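Local coordinates for Sn-glycerol-3-phosphate ABC transporter substrate-binding protein UspB (Mycobacterium tuberculosis, PDB 4MFI) that binds glycerophosphocholine as the substrate-binding subunit of an ABC transporter and probably hands it to the membrane-embedded part for uptake, at residues T331-Q341 and V348-E358; Y146-P155 and C302-A310. One frame throughout, in Å; residues are numbered along the deposited sequence.

Overall arrangement
Going from the N terminus, residues 146-155 come first, on the long broken strand 144-160. They pair with residues 302-310, so interaction 2 closes a loop of almost 150 residues. It probably runs along two of the connections between the lobes, as in other periplasmic-type binding proteins. Interaction 1 follows it in the chain. It closes a short loop, with six residues between its segments, and packs helix 333-343 against the 3-10 turn 350-354 and the first turn of helix 356-364. The two contacts are in series, neither nested nor crossed. Their centres lie about 15 Å apart, yet they touch: Thr-331 and Val-348 rest on Pro-149, and Phe-339 meets Tyr-150.

Interaction 1 (T331-Q341 and V348-E358); sequences TNPTNTAYFSQ and VRKSAVDDASE
Helix 333-341 packs against the 3-10 turn 350-354 and the start of the next helix, with Pro-333 CA 4.6 Å from Ala-352 CA. Thr-336 points its hydroxyl at the incoming chain. Its OG1 lies anti to the backbone N (chi1 -168°) and accepts from Val-348 N at 2.9 Å. Its methyl, CG2, packs on Arg-349 CG. The Pro-333 ring sits over one face of the Arg-349 guanidinium, with CD 3.6 Å from CZ. The Arg-349 chain is bent at chi2 and chi3, folding back over the proline. NH1 makes a weak bond to Thr-331 O, while NE forms a salt bridge with Asp-130. Ser-351 OG touches Pro-333 CG and also bonds to Asp-130.

Two consecutive helices are linked by a loop and the 3-10 turn, each N-capped: Asn-332 OD1 accepts from Asn-335 N, Asp-355 OD2 from Glu-358 N. In this substrate-binding-protein fold they pack on Asp-130, Tyr-131 and strand 144-160. Ala-337 CB meets Ala-352 CB and the carboxylates of Asp-355 and Glu-358.

At the far end the Gln-341 amide bridges two side chains. NE2 donates to Ser-357 OG and Glu-358 OE1, each at 3.1 Å, both nearly straight and in the amide plane. The amide and carboxylate planes are nearly parallel, 13° apart, and OE1 is met on its anti side. Water 3 joins Gln-341 OE1 to Ser-357 OG, and water 2 joins Ser-340 OG to Glu-358 OE2.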
loop_
_atom_site.group_PDB
_atom_site.type_symbol
_atom_site.label_atom_id
_atom_site.label_comp_id
_atom_site.label_asym_id
_atom_site.label_seq_id
_atom_site.Cartn_x
_atom_site.Cartn_y
_atom_site.Cartn_z
ATOM N N THR A 331 2.961 -17.582 0.751
ATOM C CA THR A 331 3.676 -16.433 1.311
ATOM C C THR A 331 4.888 -16.858 2.142
ATOM O O THR A 331 5.376 -16.095 2.990
ATOM C CB THR A 331 2.754 -15.513 2.151
ATOM O OG1 THR A 331 2.219 -16.247 3.259
ATOM C CG2 THR A 331 1.624 -14.943 1.292
ATOM N N ASN A 332 5.387 -18.070 1.899
ATOM C CA ASN A 332 6.615 -18.503 2.562
ATOM C C ASN A 332 7.823 -17.764 1.949
ATOM O O ASN A 332 7.661 -17.040 0.960
ATOM C CB ASN A 332 6.722 -20.049 2.623
ATOM C CG ASN A 332 7.208 -20.698 1.324
ATOM O OD1 ASN A 332 7.704 -20.042 0.413
ATOM N ND2 ASN A 332 7.092 -22.026 1.266
ATOM N N PRO A 333 9.018 -17.886 2.552
ATOM C CA PRO A 333 10.106 -17.030 2.056
ATOM C C PRO A 333 10.468 -17.237 0.582
ATOM O O PRO A 333 10.622 -16.256 -0.152
ATOM C CB PRO A 333 11.276 -17.400 2.967
ATOM C CG PRO A 333 10.621 -17.801 4.241
ATOM C CD PRO A 333 9.368 -18.521 3.834
ATOM N N THR A 334 10.585 -18.490 0.160
ATOM C CA THR A 334 10.858 -18.827 -1.235
ATOM C C THR A 334 9.779 -18.274 -2.163
ATOM O O THR A 334 10.063 -17.689 -3.215
ATOM C CB THR A 334 10.895 -20.364 -1.408
ATOM O OG1 THR A 334 12.005 -20.898 -0.678
ATOM C CG2 THR A 334 11.031 -20.747 -2.863
ATOM N N ASN A 335 8.530 -18.457 -1.764
ATOM C CA ASN A 335 7.424 -18.153 -2.655
ATOM C C ASN A 335 7.101 -16.671 -2.745
ATOM O O ASN A 335 6.735 -16.181 -3.814
ATOM C CB ASN A 335 6.202 -18.984 -2.276
ATOM C CG ASN A 335 6.402 -20.445 -2.580
ATOM O OD1 ASN A 335 7.162 -20.797 -3.485
ATOM N ND2 ASN A 335 5.733 -21.311 -1.828
ATOM N N THR A 336 7.239 -15.944 -1.640
ATOM C CA THR A 336 7.047 -14.501 -1.718
ATOM C C THR A 336 8.185 -13.848 -2.514
ATOM O O THR A 336 7.964 -12.881 -3.239
ATOM C CB THR A 336 6.864 -13.838 -0.325
ATOM O OG1 THR A 336 6.402 -12.492 -0.501
ATOM C CG2 THR A 336 8.166 -13.824 0.472
ATOM N N ALA A 337 9.392 -14.396 -2.404
ATOM C CA ALA A 337 10.506 -13.921 -3.218
ATOM C C ALA A 337 10.192 -14.110 -4.698
ATOM O O ALA A 337 10.360 -13.188 -5.500
ATOM C CB ALA A 337 11.794 -14.643 -2.848
ATOM N N TYR A 338 9.722 -15.304 -5.053
ATOM C CA TYR A 338 9.314 -15.588 -6.426
ATOM C C TYR A 338 8.216 -14.640 -6.911
ATOM O O TYR A 338 8.317 -14.063 -8.004
ATOM C CB TYR A 338 8.859 -17.044 -6.570
ATOM C CG TYR A 338 8.204 -17.334 -7.899
ATOM C CD1 TYR A 338 8.965 -17.506 -9.048
ATOM C CD2 TYR A 338 6.820 -17.415 -8.007
ATOM C CE1 TYR A 338 8.363 -17.759 -10.267
ATOM C CE2 TYR A 338 6.210 -17.669 -9.214
ATOM C CZ TYR A 338 6.981 -17.837 -10.342
ATOM O OH TYR A 338 6.367 -18.087 -11.545
ATOM N N PHE A 339 7.171 -14.477 -6.101
ATOM C CA PHE A 339 6.068 -13.597 -6.462
ATOM C C PHE A 339 6.570 -12.173 -6.706
ATOM O O PHE A 339 6.180 -11.524 -7.686
ATOM C CB PHE A 339 5.000 -13.613 -5.365
ATOM C CG PHE A 339 3.712 -12.943 -5.758
ATOM C CD1 PHE A 339 2.826 -13.565 -6.629
ATOM C CD2 PHE A 339 3.368 -11.708 -5.227
ATOM C CE1 PHE A 339 1.629 -12.958 -6.983
ATOM C CE2 PHE A 339 2.172 -11.092 -5.578
ATOM C CZ PHE A 339 1.304 -11.722 -6.460
ATOM N N SER A 340 7.447 -11.705 -5.823
ATOM C CA SER A 340 8.053 -10.379 -5.946
ATOM C C SER A 340 8.834 -10.224 -7.251
ATOM O O SER A 340 8.692 -9.224 -7.954
ATOM C CB SER A 340 8.977 -10.109 -4.752
ATOM O OG SER A 340 9.659 -8.875 -4.904
ATOM N N GLN A 341 9.660 -11.214 -7.573
ATOM C CA GLN A 341 10.458 -11.167 -8.798
ATOM C C GLN A 341 9.590 -11.131 -10.052
ATOM O O GLN A 341 9.956 -10.514 -11.053
ATOM C CB GLN A 341 11.400 -12.370 -8.856
ATOM C CG GLN A 341 12.466 -12.350 -7.778
ATOM C CD GLN A 341 13.016 -13.727 -7.467
ATOM O OE1 GLN A 341 12.867 -14.670 -8.250
ATOM N NE2 GLN A 341 13.656 -13.852 -6.309
ATOM N N VAL A 348 7.204 -10.403 1.412
ATOM C CA VAL A 348 6.511 -10.133 2.669
ATOM C C VAL A 348 7.171 -10.802 3.874
ATOM O O VAL A 348 6.706 -10.637 5.006
ATOM C CB VAL A 348 5.016 -10.525 2.593
ATOM C CG1 VAL A 348 4.358 -9.880 1.371
ATOM C CG2 VAL A 348 4.842 -12.046 2.552
ATOM N N ARG A 349 8.254 -11.543 3.627
ATOM C CA ARG A 349 8.977 -12.248 4.681
ATOM C C ARG A 349 10.351 -11.644 4.877
ATOM O O ARG A 349 11.059 -11.381 3.896
ATOM C CB ARG A 349 9.140 -13.734 4.326
ATOM C CG ARG A 349 7.825 -14.501 4.219
ATOM C CD ARG A 349 7.191 -14.722 5.586
ATOM N NE ARG A 349 7.968 -15.696 6.337
ATOM C CZ ARG A 349 7.611 -16.962 6.520
ATOM N NH1 ARG A 349 6.463 -17.420 6.026
ATOM N NH2 ARG A 349 8.405 -17.770 7.200
ATOM N N LYS A 350 10.737 -11.446 6.136
ATOM C CA LYS A 350 12.055 -10.903 6.457
ATOM C C LYS A 350 13.167 -11.764 5.868
ATOM O O LYS A 350 14.116 -11.249 5.275
ATOM C CB LYS A 350 12.235 -10.802 7.974
ATOM C CG LYS A 350 11.220 -9.898 8.656
ATOM C CD LYS A 350 11.403 -9.959 10.166
ATOM C CE LYS A 350 10.373 -9.103 10.883
ATOM N NZ LYS A 350 10.378 -9.376 12.346
ATOM N N SER A 351 13.036 -13.078 6.015
ATOM C CA SER A 351 14.081 -14.001 5.583
ATOM C C SER A 351 14.117 -14.236 4.078
ATOM O O SER A 351 14.933 -15.031 3.601
ATOM C CB SER A 351 13.928 -15.349 6.287
ATOM O OG SER A 351 12.773 -16.022 5.825
ATOM N N ALA A 352 13.245 -13.574 3.319
ATOM C CA ALA A 352 13.315 -13.719 1.870
ATOM C C ALA A 352 14.619 -13.127 1.321
ATOM O O ALA A 352 15.060 -13.503 0.233
ATOM C CB ALA A 352 12.078 -13.135 1.181
ATOM N N VAL A 353 15.252 -12.237 2.092
ATOM C CA VAL A 353 16.553 -11.678 1.709
ATOM C C VAL A 353 17.635 -12.751 1.658
ATOM O O VAL A 353 18.652 -12.570 0.993
ATOM C CB VAL A 353 17.023 -10.525 2.652
ATOM C CG1 VAL A 353 15.935 -9.487 2.809
ATOM C CG2 VAL A 353 17.436 -11.054 4.018
ATOM N N ASP A 354 17.415 -13.864 2.358
ATOM C CA ASP A 354 18.394 -14.952 2.402
ATOM C C ASP A 354 18.138 -16.007 1.326
ATOM O O ASP A 354 18.907 -16.961 1.188
ATOM C CB ASP A 354 18.410 -15.613 3.787
ATOM C CG ASP A 354 18.810 -14.650 4.890
ATOM O OD1 ASP A 354 19.701 -13.807 4.650
ATOM O OD2 ASP A 354 18.228 -14.732 5.994
ATOM N N ASP A 355 17.055 -15.837 0.574
ATOM C CA ASP A 355 16.763 -16.715 -0.557
ATOM C C ASP A 355 17.799 -16.493 -1.656
ATOM O O ASP A 355 18.137 -15.353 -1.976
ATOM C CB ASP A 355 15.345 -16.450 -1.081
ATOM C CG ASP A 355 15.010 -17.273 -2.317
ATOM O OD1 ASP A 355 14.672 -18.468 -2.176
ATOM O OD2 ASP A 355 15.071 -16.716 -3.432
ATOM N N ALA A 356 18.306 -17.583 -2.224
ATOM C CA ALA A 356 19.370 -17.500 -3.221
ATOM C C ALA A 356 18.964 -16.693 -4.456
ATOM O O ALA A 356 19.711 -15.819 -4.909
ATOM C CB ALA A 356 19.833 -18.897 -3.620
ATOM N N SER A 357 17.786 -16.987 -4.999
ATOM C CA SER A 357 17.292 -16.271 -6.170
ATOM C C SER A 357 17.076 -14.793 -5.857
ATOM O O SER A 357 17.347 -13.927 -6.692
ATOM C CB SER A 357 15.994 -16.897 -6.686
ATOM O OG SER A 357 14.920 -16.683 -5.785
ATOM N N GLU A 358 16.596 -14.507 -4.650
ATOM C CA GLU A 358 16.373 -13.127 -4.236
ATOM C C GLU A 358 17.682 -12.357 -4.090
ATOM O O GLU A 358 17.757 -11.189 -4.463
ATOM C CB GLU A 358 15.573 -13.073 -2.934
ATOM C CG GLU A 358 15.214 -11.661 -2.461
ATOM C CD GLU A 358 14.247 -10.940 -3.383
ATOM O OE1 GLU A 358 13.637 -11.590 -4.263
ATOM O OE2 GLU A 358 14.098 -9.709 -3.217
HETATM O O HOH W 1 12.503 -17.891 -4.918
HETATM O O HOH W 2 12.427 -8.244 -4.468
HETATM O O HOH W 3 12.601 -17.254 -7.374
#

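Interaction 2 (Y146-P155 and C302-A310); sequences YAVPYARSTP and CPTGGAGLA
This is an antiparallel strand pairing in the mixed sheet of the periplasmic-binding-protein fold, buried near the centre of the chain. It joins strand 144-160 to the segment that ends in strand 307-310, and the two chains here probably pass between the lobes. Strand 307-310 also pairs with strand 97-101. Val-148 and Leu-309 form a hydrogen-bonded pair, with Leu-309 N to Val-148 O at 2.8 Å. A classic beta bulge follows: Tyr-150 N and Ala-151 N both donate to Ala-307 O, the first in the carbonyl plane on a lone pair. Both chains turn a corner here, at Ala-151 and Gly-306. The pairing runs on through Ala-151 with Ala-307 and Arg-152 with Gly-306 to Ser-153 with Gly-305.

Leu-309 lies over one face of the Tyr-150 ring. Its CD2 is 4.2 Å from the ring centroid in a CH-pi contact, and its CD1 meets Tyr-150 CD1 at 3.5 Å. Tyr-150 CG stands anti to the backbone N (chi1 177°), which swings the ring to the leucine; its hydroxyl bonds to Glu-53. At the other end, Pro-155 CG meets Pro-303 CG at 3.7 Å, beside Trp-208.

Arg-152 bends at chi2 and chi3 and reaches across to the partner strand. Its NE donates to Gly-305 O at 2.8 Å, with the oxygen in the guanidinium plane. Ser-153 N reaches the same oxygen from the opposite face of the carbonyl. Arg-152 NH2 adds a weak bond to Gly-305 O and a salt bridge to Asp-138, which also binds Thr-304 OG1. The buried arginine charge is thus met by a carboxylate, and its bonds to a backbone oxygen probably polarise that carbonyl.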
loop_
_atom_site.group_PDB
_atom_site.type_symbol
_atom_site.label_atom_id
_atom_site.label_comp_id
_atom_site.label_asym_id
_atom_site.label_seq_id
_atom_site.Cartn_x
_atom_site.Cartn_y
_atom_site.Cartn_z
ATOM N N TYR A 146 -6.567 -10.568 10.653
ATOM C CA TYR A 146 -7.625 -11.010 9.748
ATOM C C TYR A 146 -7.176 -11.305 8.322
ATOM O O TYR A 146 -7.986 -11.703 7.494
ATOM C CB TYR A 146 -8.779 -10.002 9.748
ATOM C CG TYR A 146 -9.499 -9.969 11.069
ATOM C CD1 TYR A 146 -10.560 -10.832 11.324
ATOM C CD2 TYR A 146 -9.084 -9.115 12.088
ATOM C CE1 TYR A 146 -11.211 -10.819 12.546
ATOM C CE2 TYR A 146 -9.727 -9.099 13.312
ATOM C CZ TYR A 146 -10.793 -9.949 13.536
ATOM O OH TYR A 146 -11.438 -9.933 14.756
ATOM N N ALA A 147 -5.895 -11.113 8.034
ATOM C CA ALA A 147 -5.344 -11.476 6.735
ATOM C C ALA A 147 -3.836 -11.624 6.838
ATOM O O ALA A 147 -3.246 -11.309 7.871
ATOM C CB ALA A 147 -5.708 -10.432 5.673
ATOM N N VAL A 148 -3.229 -12.113 5.760
ATOM C CA VAL A 148 -1.782 -12.276 5.648
ATOM C C VAL A 148 -1.338 -11.466 4.421
ATOM O O VAL A 148 -1.973 -11.544 3.373
ATOM C CB VAL A 148 -1.429 -13.776 5.472
ATOM C CG1 VAL A 148 0.056 -13.981 5.183
ATOM C CG2 VAL A 148 -1.852 -14.578 6.699
ATOM N N PRO A 149 -0.252 -10.681 4.539
ATOM C CA PRO A 149 0.172 -9.859 3.397
ATOM C C PRO A 149 0.553 -10.703 2.182
ATOM O O PRO A 149 1.155 -11.770 2.344
ATOM C CB PRO A 149 1.408 -9.127 3.931
ATOM C CG PRO A 149 1.928 -10.020 5.029
ATOM C CD PRO A 149 0.677 -10.563 5.677
ATOM N N TYR A 150 0.212 -10.228 0.986
ATOM C CA TYR A 150 0.396 -11.011 -0.235
ATOM C C TYR A 150 0.990 -10.169 -1.367
ATOM O O TYR A 150 2.083 -10.458 -1.855
ATOM C CB TYR A 150 -0.948 -11.597 -0.654
ATOM C CG TYR A 150 -0.975 -12.389 -1.945
ATOM C CD1 TYR A 150 -0.381 -13.648 -2.033
ATOM C CD2 TYR A 150 -1.648 -11.903 -3.061
ATOM C CE1 TYR A 150 -0.441 -14.388 -3.207
ATOM C CE2 TYR A 150 -1.714 -12.636 -4.241
ATOM C CZ TYR A 150 -1.108 -13.874 -4.309
ATOM O OH TYR A 150 -1.185 -14.607 -5.474
ATOM N N ALA A 151 0.270 -9.127 -1.779
ATOM C CA ALA A 151 0.713 -8.250 -2.865
ATOM C C ALA A 151 0.868 -6.845 -2.299
ATOM O O ALA A 151 -0.078 -6.052 -2.309
ATOM C CB ALA A 151 -0.302 -8.259 -4.003
ATOM N N ARG A 152 2.054 -6.555 -1.772
ATOM C CA ARG A 152 2.269 -5.348 -0.980
ATOM C C ARG A 152 3.233 -4.377 -1.650
ATOM O O ARG A 152 4.158 -4.786 -2.346
ATOM C CB ARG A 152 2.768 -5.712 0.426
ATOM C CG ARG A 152 1.912 -6.785 1.145
ATOM C CD ARG A 152 0.403 -6.441 1.212
ATOM N NE ARG A 152 0.257 -5.057 1.634
ATOM C CZ ARG A 152 0.239 -4.640 2.896
ATOM N NH1 ARG A 152 0.214 -5.509 3.907
ATOM N NH2 ARG A 152 0.204 -3.340 3.139
ATOM N N SER A 153 3.001 -3.088 -1.416
ATOM C CA SER A 153 3.780 -2.014 -2.012
ATOM C C SER A 153 4.001 -0.937 -0.964
ATOM O O SER A 153 3.401 -0.979 0.114
ATOM C CB SER A 153 2.979 -1.403 -3.149
ATOM O OG SER A 153 1.752 -0.916 -2.631
ATOM N N THR A 154 4.866 0.024 -1.276
ATOM C CA THR A 154 4.982 1.249 -0.489
ATOM C C THR A 154 5.200 2.407 -1.451
ATOM O O THR A 154 5.501 2.195 -2.629
ATOM C CB THR A 154 6.195 1.244 0.476
ATOM O OG1 THR A 154 7.399 1.428 -0.276
ATOM C CG2 THR A 154 6.271 -0.033 1.296
ATOM N N PRO A 155 5.063 3.641 -0.959
ATOM C CA PRO A 155 5.546 4.750 -1.784
ATOM C C PRO A 155 7.075 4.737 -1.883
ATOM O O PRO A 155 7.771 4.150 -1.044
ATOM C CB PRO A 155 5.070 5.984 -1.010
ATOM C CG PRO A 155 3.881 5.495 -0.228
ATOM C CD PRO A 155 4.300 4.120 0.205
ATOM N N CYS A 302 6.511 6.406 6.203
ATOM C CA CYS A 302 6.198 5.778 4.931
ATOM C C CYS A 302 5.152 4.701 5.172
ATOM O O CYS A 302 5.383 3.790 5.956
ATOM C CB CYS A 302 7.454 5.142 4.338
ATOM S SG CYS A 302 7.182 4.389 2.712
ATOM N N PRO A 303 3.997 4.797 4.499
ATOM C CA PRO A 303 2.961 3.778 4.681
ATOM C C PRO A 303 3.232 2.562 3.814
ATOM O O PRO A 303 4.098 2.576 2.932
ATOM C CB PRO A 303 1.702 4.484 4.172
ATOM C CG PRO A 303 2.231 5.349 3.066
ATOM C CD PRO A 303 3.564 5.858 3.572
ATOM N N THR A 304 2.479 1.505 4.071
ATOM C CA THR A 304 2.443 0.375 3.160
ATOM C C THR A 304 1.122 0.411 2.400
ATOM O O THR A 304 0.246 1.226 2.699
ATOM C CB THR A 304 2.548 -0.925 3.926
ATOM O OG1 THR A 304 1.430 -1.006 4.807
ATOM C CG2 THR A 304 3.838 -0.950 4.744
ATOM N N GLY A 305 0.977 -0.470 1.417
ATOM C CA GLY A 305 -0.222 -0.515 0.604
ATOM C C GLY A 305 -0.390 -1.879 -0.029
ATOM O O GLY A 305 0.464 -2.757 0.123
ATOM N N GLY A 306 -1.491 -2.064 -0.746
ATOM C CA GLY A 306 -1.743 -3.320 -1.434
ATOM C C GLY A 306 -2.767 -4.205 -0.748
ATOM O O GLY A 306 -3.668 -3.712 -0.069
ATOM N N ALA A 307 -2.618 -5.518 -0.914
ATOM C CA ALA A 307 -3.666 -6.461 -0.523
ATOM C C ALA A 307 -3.141 -7.719 0.152
ATOM O O ALA A 307 -1.998 -8.141 -0.073
ATOM C CB ALA A 307 -4.502 -6.840 -1.740
ATOM N N GLY A 308 -4.003 -8.319 0.971
ATOM C CA GLY A 308 -3.687 -9.531 1.698
ATOM C C GLY A 308 -4.694 -10.636 1.453
ATOM O O GLY A 308 -5.730 -10.426 0.817
ATOM N N LEU A 309 -4.398 -11.818 1.979
ATOM C CA LEU A 309 -5.265 -12.978 1.812
ATOM C C LEU A 309 -6.018 -13.281 3.102
ATOM O O LEU A 309 -5.407 -13.383 4.174
ATOM C CB LEU A 309 -4.436 -14.199 1.402
ATOM C CG LEU A 309 -3.651 -14.075 0.097
ATOM C CD1 LEU A 309 -2.839 -15.342 -0.168
ATOM C CD2 LEU A 309 -4.594 -13.790 -1.064
ATOM N N ALA A 310 -7.339 -13.417 2.995
ATOM C CA ALA A 310 -8.203 -13.652 4.151
ATOM C C ALA A 310 -9.013 -14.937 3.976
ATOM O O ALA A 310 -9.180 -15.431 2.860
ATOM C CB ALA A 310 -9.147 -12.468 4.347
#